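Local coordinates for protein peroxiredoxin 5 (Alvinella pompejana, PDB 2XHF) that probably reduces hydrogen peroxide and organic hydroperoxides, as a peroxiredoxin of the thioredoxin superfamily, at residues 17-25 and 34-42; 61-72 and 154-164. All coordinates share one frame; numbering follows the deposited sequence.

Interaction 1 of 2, residues 17-25 and 34-42; sequences GDIIPDVLV and FPIHDVFRG
Val-23 O is the carbonyl on which the two segments converge: it takes the N-H of Ile-36 (N to O 2.9 Å), a CA-H...O contact from Pro-35, and a weak bond from water 1. The same water donates to Asp-22 OD1 and accepts from His-37 N, so it links the two segments just after strand 33-35. His-37 then points its ring back at the first segment. Its NE2 carries the proton and donates to Ile-20 O at 2.8 Å; the oxygen lies close to the ring plane, while the nitrogen stands 37° above the carbonyl plane. Asp-22 covers one face of this imidazole, because its CG is anti to the backbone N (chi1 -169°). The carboxylate is stacked on the ring, their planes only 7° apart, with OD1 3.6 Å from His-37 CG, and Asp-22 CB makes a CH-pi contact over the same ring. Ile-20 CG1 runs past His-37 NE2 at 3.6 Å, and its CD1 ends 4.0 Å from Ile-36 CG2, also touching Phe-40. Further along, Val-25 and Phe-34 form an antiparallel hydrogen-bonded pair, and Val-25 CG2 meets Phe-34 CE1 at 3.9 Å. Leu-24 CD2 lies against the Phe-34–Pro-35 peptide, 3.4 Å from Pro-35 N. The contact thus closes the hairpin 24-26/33-35 and extends beyond it to the weakly bonded helix 37-40. Val-25 and Ile-36 rest on Ile-83 of strand 79-84, Phe-34 and Ile-36 on Leu-107 of strand 105-108, and Pro-21 and Val-23 on Phe-114 of helix 113-118.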
loop_
_atom_site.group_PDB
_atom_site.type_symbol
_atom_site.label_atom_id
_atom_site.label_comp_id
_atom_site.label_asym_id
_atom_site.label_seq_id
_atom_site.Cartn_x
_atom_site.Cartn_y
_atom_site.Cartn_z
ATOM N N GLY A 17 16.978 -26.366 6.567
ATOM C CA GLY A 17 17.687 -27.065 5.514
ATOM C C GLY A 17 17.048 -26.844 4.157
ATOM O O GLY A 17 17.687 -27.073 3.131
ATOM N N ASP A 18 15.785 -26.430 4.147
ATOM C CA ASP A 18 15.087 -26.139 2.901
ATOM C C ASP A 18 15.701 -24.930 2.188
ATOM O O ASP A 18 16.167 -23.984 2.831
ATOM C CB ASP A 18 13.607 -25.841 3.157
ATOM C CG ASP A 18 12.819 -27.066 3.590
ATOM O OD1 ASP A 18 13.357 -28.190 3.517
ATOM O OD2 ASP A 18 11.650 -26.895 3.988
ATOM N N ILE A 19 15.693 -24.971 0.860
ATOM C CA ILE A 19 16.022 -23.811 0.038
ATOM C C ILE A 19 14.766 -22.949 -0.042
ATOM O O ILE A 19 13.679 -23.449 -0.324
ATOM C CB ILE A 19 16.517 -24.258 -1.372
ATOM C CG1 ILE A 19 17.761 -25.151 -1.236
ATOM C CG2 ILE A 19 16.813 -23.063 -2.238
ATOM C CD1 ILE A 19 18.303 -25.664 -2.527
ATOM N N ILE A 20 14.890 -21.654 0.224
ATOM C CA ILE A 20 13.706 -20.785 0.134
ATOM C C ILE A 20 13.173 -20.739 -1.303
ATOM O O ILE A 20 13.934 -20.922 -2.262
ATOM C CB ILE A 20 13.982 -19.336 0.655
ATOM C CG1 ILE A 20 14.969 -18.579 -0.266
ATOM C CG2 ILE A 20 14.485 -19.366 2.116
ATOM C CD1 ILE A 20 15.225 -17.125 0.161
ATOM N N PRO A 21 11.860 -20.491 -1.463
ATOM C CA PRO A 21 11.289 -20.405 -2.813
ATOM C C PRO A 21 12.034 -19.399 -3.672
ATOM O O PRO A 21 12.339 -18.297 -3.229
ATOM C CB PRO A 21 9.852 -19.934 -2.558
ATOM C CG PRO A 21 9.547 -20.432 -1.193
ATOM C CD PRO A 21 10.835 -20.305 -0.422
ATOM N N ASP A 22 12.294 -19.810 -4.904
ATOM C CA ASP A 22 13.075 -19.069 -5.867
ATOM C C ASP A 22 12.080 -18.273 -6.707
ATOM O O ASP A 22 11.745 -18.658 -7.817
ATOM C CB ASP A 22 13.842 -20.107 -6.715
ATOM C CG ASP A 22 14.907 -19.514 -7.616
ATOM O OD1 ASP A 22 15.208 -18.297 -7.550
ATOM O OD2 ASP A 22 15.477 -20.335 -8.395
ATOM N N VAL A 23 11.578 -17.174 -6.158
ATOM C CA VAL A 23 10.604 -16.361 -6.879
ATOM C C VAL A 23 11.053 -14.911 -6.953
ATOM O O VAL A 23 11.917 -14.472 -6.191
ATOM C CB VAL A 23 9.210 -16.433 -6.256
ATOM C CG1 VAL A 23 8.818 -17.873 -5.926
ATOM C CG2 VAL A 23 9.164 -15.603 -5.060
ATOM N N LEU A 24 10.484 -14.184 -7.906
ATOM C CA LEU A 24 10.772 -12.764 -8.086
ATOM C C LEU A 24 10.123 -11.920 -7.007
ATOM O O LEU A 24 8.956 -12.133 -6.644
ATOM C CB LEU A 24 10.237 -12.298 -9.441
ATOM C CG LEU A 24 10.954 -12.783 -10.692
ATOM C CD1 LEU A 24 10.268 -12.170 -11.896
ATOM C CD2 LEU A 24 12.426 -12.389 -10.651
ATOM N N VAL A 25 10.889 -10.977 -6.475
ATOM C CA VAL A 25 10.350 -9.958 -5.607
ATOM C C VAL A 25 10.708 -8.603 -6.176
ATOM O O VAL A 25 11.495 -8.486 -7.116
ATOM C CB VAL A 25 10.835 -10.106 -4.149
ATOM C CG1 VAL A 25 10.341 -11.411 -3.576
ATOM C CG2 VAL A 25 12.344 -10.032 -4.089
ATOM N N PHE A 34 13.713 -9.054 -9.120
ATOM C CA PHE A 34 14.843 -9.965 -9.152
ATOM C C PHE A 34 14.492 -11.157 -8.266
ATOM O O PHE A 34 13.644 -11.056 -7.363
ATOM C CB PHE A 34 16.113 -9.279 -8.623
ATOM C CG PHE A 34 15.897 -8.550 -7.336
ATOM C CD1 PHE A 34 16.027 -9.191 -6.130
ATOM C CD2 PHE A 34 15.547 -7.215 -7.338
ATOM C CE1 PHE A 34 15.825 -8.540 -4.943
ATOM C CE2 PHE A 34 15.329 -6.540 -6.152
ATOM C CZ PHE A 34 15.452 -7.207 -4.945
ATOM N N PRO A 35 15.133 -12.294 -8.520
ATOM C CA PRO A 35 14.882 -13.432 -7.629
ATOM C C PRO A 35 15.316 -13.107 -6.220
ATOM O O PRO A 35 16.378 -12.528 -5.984
ATOM C CB PRO A 35 15.808 -14.528 -8.200
ATOM C CG PRO A 35 16.045 -14.130 -9.624
ATOM C CD PRO A 35 16.046 -12.629 -9.635
ATOM N N ILE A 36 14.507 -13.498 -5.260
ATOM C CA ILE A 36 14.893 -13.295 -3.864
ATOM C C ILE A 36 16.213 -14.003 -3.544
ATOM O O ILE A 36 16.943 -13.582 -2.643
ATOM C CB ILE A 36 13.762 -13.699 -2.905
ATOM C CG1 ILE A 36 14.059 -13.169 -1.495
ATOM C CG2 ILE A 36 13.482 -15.188 -2.913
ATOM C CD1 ILE A 36 12.895 -13.328 -0.530
ATOM N N HIS A 37 16.525 -15.078 -4.267
ATOM C CA HIS A 37 17.826 -15.730 -4.090
ATOM C C HIS A 37 19.016 -14.785 -4.250
ATOM O O HIS A 37 20.089 -15.045 -3.701
ATOM C CB HIS A 37 17.963 -16.905 -5.036
ATOM C CG HIS A 37 17.279 -18.137 -4.550
ATOM N ND1 HIS A 37 17.625 -19.397 -4.978
ATOM C CD2 HIS A 37 16.286 -18.308 -3.643
ATOM C CE1 HIS A 37 16.860 -20.289 -4.381
ATOM N NE2 HIS A 37 16.044 -19.656 -3.560
ATOM N N ASP A 38 18.852 -13.703 -5.014
ATOM C CA ASP A 38 19.948 -12.747 -5.156
ATOM C C ASP A 38 20.327 -12.137 -3.821
ATOM O O ASP A 38 21.466 -11.748 -3.615
ATOM C CB ASP A 38 19.593 -11.595 -6.100
ATOM C CG ASP A 38 19.472 -12.014 -7.553
ATOM O OD1 ASP A 38 19.812 -13.161 -7.919
ATOM O OD2 ASP A 38 19.062 -11.140 -8.346
ATOM N N VAL A 39 19.361 -12.010 -2.916
ATOM C CA VAL A 39 19.609 -11.287 -1.680
ATOM C C VAL A 39 20.535 -12.088 -0.758
ATOM O O VAL A 39 21.385 -11.511 -0.082
ATOM C CB VAL A 39 18.263 -10.964 -0.967
ATOM C CG1 VAL A 39 18.510 -10.258 0.357
ATOM C CG2 VAL A 39 17.384 -10.122 -1.885
ATOM N N PHE A 40 20.383 -13.411 -0.744
ATOM C CA PHE A 40 21.105 -14.248 0.220
ATOM C C PHE A 40 22.108 -15.210 -0.434
ATOM O O PHE A 40 22.714 -16.006 0.245
ATOM C CB PHE A 40 20.128 -15.022 1.119
ATOM C CG PHE A 40 19.142 -14.147 1.822
ATOM C CD1 PHE A 40 19.512 -13.447 2.967
ATOM C CD2 PHE A 40 17.843 -14.051 1.363
ATOM C CE1 PHE A 40 18.607 -12.634 3.632
ATOM C CE2 PHE A 40 16.929 -13.221 2.016
ATOM C CZ PHE A 40 17.323 -12.526 3.158
ATOM N N ARG A 41 22.297 -15.112 -1.742
ATOM C CA ARG A 41 23.264 -15.991 -2.405
ATOM C C ARG A 41 24.651 -15.770 -1.820
ATOM O O ARG A 41 25.136 -14.641 -1.765
ATOM C CB ARG A 41 23.303 -15.692 -3.895
ATOM C CG ARG A 41 24.216 -16.622 -4.677
ATOM C CD ARG A 41 24.082 -16.480 -6.181
ATOM N NE ARG A 41 22.750 -16.858 -6.642
ATOM C CZ ARG A 41 21.867 -16.005 -7.150
ATOM N NH1 ARG A 41 22.188 -14.726 -7.291
ATOM N NH2 ARG A 41 20.668 -16.431 -7.537
ATOM N N GLY A 42 25.288 -16.860 -1.402
ATOM C CA GLY A 42 26.663 -16.822 -0.944
ATOM C C GLY A 42 26.883 -16.076 0.363
ATOM O O GLY A 42 28.028 -15.712 0.685
HETATM O O HOH W 1 14.705 -16.416 -6.040
#

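Interaction 2 of 2, residues 61-72 and 154-164; sequences HIPEYLSLYDKF and ITGLACLLSIQ
Ile-154 sets its carbonyl O over one face of the His-61 ring, 3.4 Å from CG, while its CD1 reaches NE2 of that ring at 3.6 Å. Waters 3 and 4 link Tyr-65 OH to Ile-154 O and Thr-155 O respectively. Thr-155 lays CG2 beside His-61 ND1 and, through OG1, caps the helix by accepting from Ala-158 N. With an alanine at His-61, a gap would probably open beside Ile-154, and water 2, held only weakly by Gly-156 N, would lose its ND1 partner. Gly-156 has its CA over the Tyr-65 ring, where a CB would clash with Glu-64 CG. Leu-157 N donates to Glu-64 OE1 (2.9 Å), coming from 43° above the carboxylate plane. Cys-159 SG, turned anti to its own N (chi1 -174°), lies at the edge of Tyr-65 and obliquely to Phe-72, 3.7 Å from CE1. Leu-160 touches Leu-68 and Lys-71, and Ile-163 CD1 meets Phe-72 CD1 at 3.5 Å. Phe-72 is a knob among Gly-156, Cys-159, Leu-160 and Ile-163. Helices 62-67 and 69-74 pack against 156-165 (axes of segments 62-67 and 156-164 approach to 8.9 Å, directions 42° apart) beside Ile-46 of the central sheet, consistent with the thioredoxin fold.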
loop_
_atom_site.group_PDB
_atom_site.type_symbol
_atom_site.label_atom_id
_atom_site.label_comp_id
_atom_site.label_asym_id
_atom_site.label_seq_id
_atom_site.Cartn_x
_atom_site.Cartn_y
_atom_site.Cartn_z
ATOM N N HIS A 61 8.770 -4.480 15.610
ATOM C CA HIS A 61 10.042 -5.189 15.771
ATOM C C HIS A 61 11.206 -4.563 15.053
ATOM O O HIS A 61 12.354 -4.793 15.418
ATOM C CB HIS A 61 9.851 -6.635 15.357
ATOM C CG HIS A 61 8.760 -7.312 16.115
ATOM N ND1 HIS A 61 8.783 -7.441 17.489
ATOM C CD2 HIS A 61 7.596 -7.860 15.701
ATOM C CE1 HIS A 61 7.678 -8.048 17.885
ATOM N NE2 HIS A 61 6.946 -8.322 16.821
ATOM N N ILE A 62 10.919 -3.775 14.021
ATOM C CA ILE A 62 11.970 -3.108 13.284
ATOM C C ILE A 62 12.934 -2.309 14.179
ATOM O O ILE A 62 14.140 -2.408 14.020
ATOM C CB ILE A 62 11.379 -2.309 12.121
ATOM C CG1 ILE A 62 11.027 -3.306 10.996
ATOM C CG2 ILE A 62 12.373 -1.265 11.624
ATOM C CD1 ILE A 62 10.189 -2.724 9.886
ATOM N N PRO A 63 12.420 -1.556 15.165
ATOM C CA PRO A 63 13.355 -0.801 16.007
ATOM C C PRO A 63 14.407 -1.686 16.683
ATOM O O PRO A 63 15.571 -1.276 16.762
ATOM C CB PRO A 63 12.434 -0.140 17.044
ATOM C CG PRO A 63 11.155 -0.019 16.353
ATOM C CD PRO A 63 11.022 -1.236 15.498
ATOM N N GLU A 64 14.037 -2.882 17.131
ATOM C CA GLU A 64 15.015 -3.761 17.772
ATOM C C GLU A 64 15.991 -4.362 16.771
ATOM O O GLU A 64 17.167 -4.482 17.089
ATOM C CB GLU A 64 14.361 -4.871 18.580
ATOM C CG GLU A 64 15.348 -5.592 19.499
ATOM C CD GLU A 64 14.684 -6.155 20.741
ATOM O OE1 GLU A 64 14.154 -7.278 20.655
ATOM O OE2 GLU A 64 14.708 -5.466 21.785
ATOM N N TYR A 65 15.514 -4.730 15.577
ATOM C CA TYR A 65 16.426 -5.158 14.516
ATOM C C TYR A 65 17.447 -4.058 14.244
ATOM O O TYR A 65 18.638 -4.322 14.121
ATOM C CB TYR A 65 15.699 -5.494 13.199
ATOM C CG TYR A 65 14.952 -6.809 13.178
ATOM C CD1 TYR A 65 15.624 -8.025 13.126
ATOM C CD2 TYR A 65 13.573 -6.829 13.142
ATOM C CE1 TYR A 65 14.927 -9.233 13.080
ATOM C CE2 TYR A 65 12.867 -8.017 13.117
ATOM C CZ TYR A 65 13.549 -9.214 13.068
ATOM O OH TYR A 65 12.833 -10.384 13.021
ATOM N N LEU A 66 16.990 -2.818 14.127
ATOM C CA LEU A 66 17.902 -1.735 13.807
ATOM C C LEU A 66 18.925 -1.546 14.916
ATOM O O LEU A 66 20.128 -1.330 14.659
ATOM C CB LEU A 66 17.127 -0.442 13.563
ATOM C CG LEU A 66 16.276 -0.454 12.290
ATOM C CD1 LEU A 66 15.440 0.805 12.200
ATOM C CD2 LEU A 66 17.144 -0.597 11.029
ATOM N N SER A 67 18.465 -1.660 16.153
ATOM C CA SER A 67 19.358 -1.449 17.298
ATOM C C SER A 67 20.442 -2.533 17.356
ATOM O O SER A 67 21.548 -2.277 17.834
ATOM C CB SER A 67 18.569 -1.396 18.606
ATOM O OG SER A 67 18.161 -2.688 19.023
ATOM N N LEU A 68 20.122 -3.723 16.846
ATOM C CA LEU A 68 21.041 -4.854 16.872
ATOM C C LEU A 68 21.857 -5.025 15.601
ATOM O O LEU A 68 22.565 -6.012 15.455
ATOM C CB LEU A 68 20.264 -6.137 17.176
ATOM C CG LEU A 68 19.694 -6.189 18.589
ATOM C CD1 LEU A 68 18.784 -7.387 18.734
ATOM C CD2 LEU A 68 20.824 -6.234 19.610
ATOM N N TYR A 69 21.763 -4.067 14.687
ATOM C CA TYR A 69 22.436 -4.194 13.399
ATOM C C TYR A 69 23.921 -4.566 13.506
ATOM O O TYR A 69 24.375 -5.483 12.842
ATOM C CB TYR A 69 22.284 -2.906 12.602
ATOM C CG TYR A 69 22.997 -2.938 11.270
ATOM C CD1 TYR A 69 22.446 -3.586 10.178
ATOM C CD2 TYR A 69 24.230 -2.345 11.120
ATOM C CE1 TYR A 69 23.115 -3.640 8.971
ATOM C CE2 TYR A 69 24.909 -2.383 9.915
ATOM C CZ TYR A 69 24.348 -3.016 8.848
ATOM O OH TYR A 69 25.040 -3.031 7.667
ATOM N N ASP A 70 24.676 -3.877 14.343
ATOM C CA ASP A 70 26.106 -4.182 14.446
ATOM C C ASP A 70 26.365 -5.565 15.081
ATOM O O ASP A 70 27.328 -6.236 14.736
ATOM C CB ASP A 70 26.854 -3.069 15.183
ATOM C CG ASP A 70 27.007 -1.797 14.338
ATOM O OD1 ASP A 70 27.340 -1.888 13.127
ATOM O OD2 ASP A 70 26.780 -0.701 14.903
ATOM N N LYS A 71 25.478 -6.022 15.957
ATOM C CA LYS A 71 25.578 -7.379 16.491
ATOM C C LYS A 71 25.341 -8.436 15.416
ATOM O O LYS A 71 26.049 -9.440 15.349
ATOM C CB LYS A 71 24.574 -7.587 17.624
ATOM C CG LYS A 71 24.802 -6.713 18.810
ATOM C CD LYS A 71 26.151 -6.976 19.464
ATOM C CE LYS A 71 26.215 -8.347 20.137
ATOM N NZ LYS A 71 27.506 -8.601 20.869
ATOM N N PHE A 72 24.344 -8.214 14.569
ATOM C CA PHE A 72 24.081 -9.115 13.461
ATOM C C PHE A 72 25.296 -9.106 12.528
ATOM O O PHE A 72 25.788 -10.153 12.099
ATOM C CB PHE A 72 22.843 -8.653 12.703
ATOM C CG PHE A 72 21.547 -8.738 13.485
ATOM C CD1 PHE A 72 21.279 -9.783 14.353
ATOM C CD2 PHE A 72 20.567 -7.785 13.300
ATOM C CE1 PHE A 72 20.071 -9.846 15.038
ATOM C CE2 PHE A 72 19.369 -7.852 13.981
ATOM C CZ PHE A 72 19.124 -8.887 14.847
ATOM N N ILE A 154 9.558 -13.318 17.386
ATOM C CA ILE A 154 9.927 -12.573 16.175
ATOM C C ILE A 154 10.477 -11.195 16.528
ATOM O O ILE A 154 10.395 -10.260 15.735
ATOM C CB ILE A 154 8.728 -12.447 15.226
ATOM C CG1 ILE A 154 7.547 -11.793 15.937
ATOM C CG2 ILE A 154 8.335 -13.825 14.701
ATOM C CD1 ILE A 154 6.425 -11.363 15.003
ATOM N N THR A 155 11.064 -11.078 17.715
ATOM C CA THR A 155 11.678 -9.824 18.131
ATOM C C THR A 155 13.115 -9.749 17.615
ATOM O O THR A 155 13.648 -10.725 17.094
ATOM C CB THR A 155 11.708 -9.694 19.661
ATOM O OG1 THR A 155 12.422 -10.801 20.219
ATOM C CG2 THR A 155 10.299 -9.670 20.233
ATOM N N GLY A 156 13.756 -8.590 17.751
ATOM C CA GLY A 156 15.156 -8.492 17.373
ATOM C C GLY A 156 16.015 -9.453 18.182
ATOM O O GLY A 156 16.878 -10.177 17.654
ATOM N N LEU A 157 15.774 -9.438 19.485
ATOM C CA LEU A 157 16.501 -10.267 20.435
ATOM C C LEU A 157 16.398 -11.736 20.054
ATOM O O LEU A 157 17.393 -12.484 20.051
ATOM C CB LEU A 157 15.933 -10.040 21.828
ATOM C CG LEU A 157 16.525 -10.932 22.913
ATOM C CD1 LEU A 157 18.044 -10.862 22.876
ATOM C CD2 LEU A 157 15.977 -10.558 24.274
ATOM N N ALA A 158 15.185 -12.168 19.757
ATOM C CA ALA A 158 14.979 -13.567 19.438
ATOM C C ALA A 158 15.928 -13.919 18.302
ATOM O O ALA A 158 16.559 -14.982 18.276
ATOM C CB ALA A 158 13.534 -13.816 19.037
ATOM N N CYS A 159 16.032 -12.992 17.362
ATOM C CA CYS A 159 16.867 -13.192 16.212
ATOM C C CYS A 159 18.371 -13.355 16.569
ATOM O O CYS A 159 19.066 -14.266 16.088
ATOM C CB CYS A 159 16.641 -12.021 15.242
ATOM S SG CYS A 159 17.448 -12.154 13.705
ATOM N N LEU A 160 18.870 -12.476 17.421
ATOM C CA LEU A 160 20.272 -12.521 17.807
ATOM C C LEU A 160 20.671 -13.805 18.554
ATOM O O LEU A 160 21.763 -14.345 18.345
ATOM C CB LEU A 160 20.605 -11.305 18.661
ATOM C CG LEU A 160 22.059 -11.244 19.122
ATOM C CD1 LEU A 160 23.015 -11.244 17.931
ATOM C CD2 LEU A 160 22.241 -10.005 19.969
ATOM N N LEU A 161 19.817 -14.278 19.450
ATOM C CA LEU A 161 20.169 -15.448 20.251
ATOM C C LEU A 161 20.334 -16.671 19.372
ATOM O O LEU A 161 21.245 -17.466 19.577
ATOM C CB LEU A 161 19.132 -15.697 21.342
ATOM C CG LEU A 161 19.024 -14.565 22.362
ATOM C CD1 LEU A 161 17.918 -14.877 23.341
ATOM C CD2 LEU A 161 20.338 -14.348 23.074
ATOM N N SER A 162 19.501 -16.781 18.336
ATOM C CA SER A 162 19.601 -17.902 17.400
ATOM C C SER A 162 20.911 -17.833 16.636
ATOM O O SER A 162 21.610 -18.821 16.460
ATOM C CB SER A 162 18.432 -17.892 16.418
ATOM O OG SER A 162 17.234 -18.285 17.056
ATOM N N ILE A 163 21.250 -16.642 16.184
ATOM C CA ILE A 163 22.524 -16.449 15.523
ATOM C C ILE A 163 23.662 -16.910 16.434
ATOM O O ILE A 163 24.548 -17.650 16.007
ATOM C CB ILE A 163 22.695 -14.981 15.124
ATOM C CG1 ILE A 163 21.799 -14.686 13.917
ATOM C CG2 ILE A 163 24.141 -14.670 14.778
ATOM C CD1 ILE A 163 21.657 -13.218 13.619
ATOM N N GLN A 164 23.625 -16.502 17.697
ATOM C CA GLN A 164 24.731 -16.823 18.600
ATOM C C GLN A 164 24.855 -18.314 18.935
ATOM O O GLN A 164 25.962 -18.797 19.182
ATOM C CB GLN A 164 24.644 -15.958 19.855
ATOM C CG GLN A 164 24.866 -14.507 19.494
ATOM C CD GLN A 164 24.984 -13.599 20.678
ATOM O OE1 GLN A 164 24.595 -13.957 21.783
ATOM N NE2 GLN A 164 25.517 -12.399 20.456
HETATM O O HOH W 2 11.301 -6.457 18.854
HETATM O O HOH W 3 9.957 -9.781 13.184
HETATM O O HOH W 4 13.012 -12.059 15.022
HETATM O O HOH W 5 26.832 -10.991 17.874
#

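In the fold
Interactions 1 and 2 follow one another along the chain and do not touch: their centres are 21 Å apart and their nearest atoms about 10 Å. The central five-stranded sheet is their common support. Interaction 1 leans on strand 79-84 and the edge strand 105-108, whereas interaction 2 packs on the middle strand 44-49 and its neighbour 136-141. The first joins residues close in sequence, the second joins segments whose nearest ends are 82 residues apart. In peroxiredoxins the peroxidatic site lies at the start of the helix that probably corresponds to 62-67, so interaction 2 is likely to lie close to that site.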